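Local coordinates for protein serine racemase (Enterococcus faecalis, PDB 4ECL) that belongs to the alanine racemase family, pairing a TIM-barrel-like domain with a C-terminal mainly beta domain, at residues A92-C96 / Q116-I120. Numbering follows the deposited sequence.
Sequences AKELC and QGYDI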
loop_
_atom_site.group_PDB
_atom_site.type_symbol
_atom_site.label_atom_id
_atom_site.label_comp_id
_atom_site.label_asym_id
_atom_site.label_seq_id
_atom_site.Cartn_x
_atom_site.Cartn_y
_atom_site.Cartn_z
ATOM N N ALA A 92 -28.279 3.513 3.132
ATOM C CA ALA A 92 -29.012 4.496 2.337
ATOM C C ALA A 92 -29.275 5.772 3.124
ATOM O O ALA A 92 -29.423 6.846 2.545
ATOM C CB ALA A 92 -30.318 3.914 1.832
ATOM N N LYS A 93 -29.341 5.643 4.447
ATOM C CA LYS A 93 -29.559 6.787 5.318
ATOM C C LYS A 93 -28.367 7.748 5.272
ATOM O O LYS A 93 -28.535 8.968 5.259
ATOM C CB LYS A 93 -29.818 6.310 6.745
ATOM C CG LYS A 93 -29.997 7.425 7.748
ATOM C CD LYS A 93 -30.382 6.875 9.110
ATOM C CE LYS A 93 -30.230 7.937 10.190
ATOM N NZ LYS A 93 -30.913 9.213 9.830
ATOM N N GLU A 94 -27.163 7.190 5.236
ATOM C CA GLU A 94 -25.951 7.996 5.158
ATOM C C GLU A 94 -25.819 8.671 3.798
ATOM O O GLU A 94 -25.347 9.805 3.708
ATOM C CB GLU A 94 -24.714 7.141 5.441
ATOM C CG GLU A 94 -24.603 6.681 6.879
ATOM C CD GLU A 94 -23.490 5.670 7.077
ATOM O OE1 GLU A 94 -23.733 4.470 6.823
ATOM O OE2 GLU A 94 -22.375 6.070 7.485
ATOM N N LEU A 95 -26.227 7.966 2.745
ATOM C CA LEU A 95 -26.225 8.536 1.404
ATOM C C LEU A 95 -27.102 9.770 1.395
ATOM O O LEU A 95 -26.757 10.795 0.792
ATOM C CB LEU A 95 -26.774 7.533 0.393
ATOM C CG LEU A 95 -25.829 6.417 -0.030
ATOM C CD1 LEU A 95 -26.535 5.410 -0.917
ATOM C CD2 LEU A 95 -24.651 7.031 -0.753
ATOM N N CYS A 96 -28.241 9.662 2.073
ATOM C CA CYS A 96 -29.216 10.739 2.098
ATOM C C CYS A 96 -28.706 11.911 2.929
ATOM O O CYS A 96 -28.752 13.061 2.477
ATOM C CB CYS A 96 -30.552 10.244 2.651
ATOM S SG CYS A 96 -31.872 11.469 2.567
ATOM N N GLN A 116 -35.286 1.151 0.439
ATOM C CA GLN A 116 -34.834 1.623 1.744
ATOM C C GLN A 116 -35.633 2.852 2.192
ATOM O O GLN A 116 -35.668 3.181 3.377
ATOM C CB GLN A 116 -33.334 1.896 1.734
ATOM C CG GLN A 116 -32.512 0.720 1.234
ATOM C CD GLN A 116 -32.846 -0.571 1.961
ATOM O OE1 GLN A 116 -32.756 -0.644 3.186
ATOM N NE2 GLN A 116 -33.234 -1.597 1.207
ATOM N N GLY A 117 -36.287 3.513 1.240
ATOM C CA GLY A 117 -37.191 4.610 1.541
ATOM C C GLY A 117 -36.557 5.985 1.668
ATOM O O GLY A 117 -37.243 6.963 1.980
ATOM N N TYR A 118 -35.252 6.071 1.426
ATOM C CA TYR A 118 -34.544 7.349 1.509
ATOM C C TYR A 118 -34.395 8.034 0.150
ATOM O O TYR A 118 -34.088 7.390 -0.855
ATOM C CB TYR A 118 -33.178 7.164 2.169
ATOM C CG TYR A 118 -33.280 6.788 3.625
ATOM C CD1 TYR A 118 -33.628 7.734 4.576
ATOM C CD2 TYR A 118 -33.043 5.489 4.049
ATOM C CE1 TYR A 118 -33.733 7.399 5.912
ATOM C CE2 TYR A 118 -33.149 5.141 5.388
ATOM C CZ TYR A 118 -33.495 6.103 6.310
ATOM O OH TYR A 118 -33.602 5.779 7.639
ATOM N N ASP A 119 -34.630 9.342 0.128
ATOM C CA ASP A 119 -34.445 10.136 -1.082
ATOM C C ASP A 119 -32.957 10.308 -1.400
ATOM O O ASP A 119 -32.211 10.909 -0.635
ATOM C CB ASP A 119 -35.139 11.491 -0.943
ATOM C CG ASP A 119 -36.658 11.376 -1.006
ATOM O OD1 ASP A 119 -37.161 10.397 -1.603
ATOM O OD2 ASP A 119 -37.346 12.266 -0.462
ATOM N N ILE A 120 -32.545 9.769 -2.542
ATOM C CA ILE A 120 -31.140 9.644 -2.900
ATOM C C ILE A 120 -30.906 10.118 -4.333
ATOM O O ILE A 120 -31.674 9.772 -5.235
ATOM C CB ILE A 120 -30.713 8.176 -2.812
ATOM C CG1 ILE A 120 -30.736 7.703 -1.361
ATOM C CG2 ILE A 120 -29.334 7.970 -3.405
ATOM C CD1 ILE A 120 -30.165 6.329 -1.184
HETATM O O HOH W 1 -34.264 8.263 9.738
#
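On the outside of the alanine racemase-type TIM barrel, the short helix 92-97 packs against the loop that follows helix 107-114 and leads into barrel strand 120-127. Tyr118 lays its ring against Lys93. The phenol ring lies flat against the helix, with Lys93 CA 3.9 Å from the Tyr118 ring centroid and 8° off the ring normal, a CH-pi contact over the face. Lys93 CB covers the same face, 3.7 Å from Tyr118 CZ. With CG anti to the backbone N (chi1 177°), the lysine chain carries on over the phenol end of the ring, where Lys93 CD passes 3.7 Å from Tyr118 OH. A water lying in the ring plane at its edge links Lys93 NZ and Tyr118 OH through two weak hydrogen bonds. Ala92 points its methyl into the loop, CB lying 3.6 Å from Gln116 CB and also touching Tyr118 CD2 and Ile120 CD1. Gln116 thus meets the helix through its aliphatic carbons, while its NE2 donates to Leu112 O. Deeper in, Ile120 CD1 rests 3.8 Å from Leu95 CD1; Leu113 of helix 107-114 touches Ala92, Leu95 and Ile120 and extends this apolar layer. One helical turn after Ala92, Cys96 CB lies 4.1 Å from Tyr118 CB. Asp119 turns its carboxylate away from the helix to bind His151 through OD1, and Ile120 makes backbone bonds with His151 and Lys153, tying the loop's exit to the neighbouring barrel strand. Van der Waals and CH-pi contacts thus join helix and loop, grading from buried aliphatic carbons at Leu95 and Ile120 to a water-bridged polar margin at Lys93 and Tyr118.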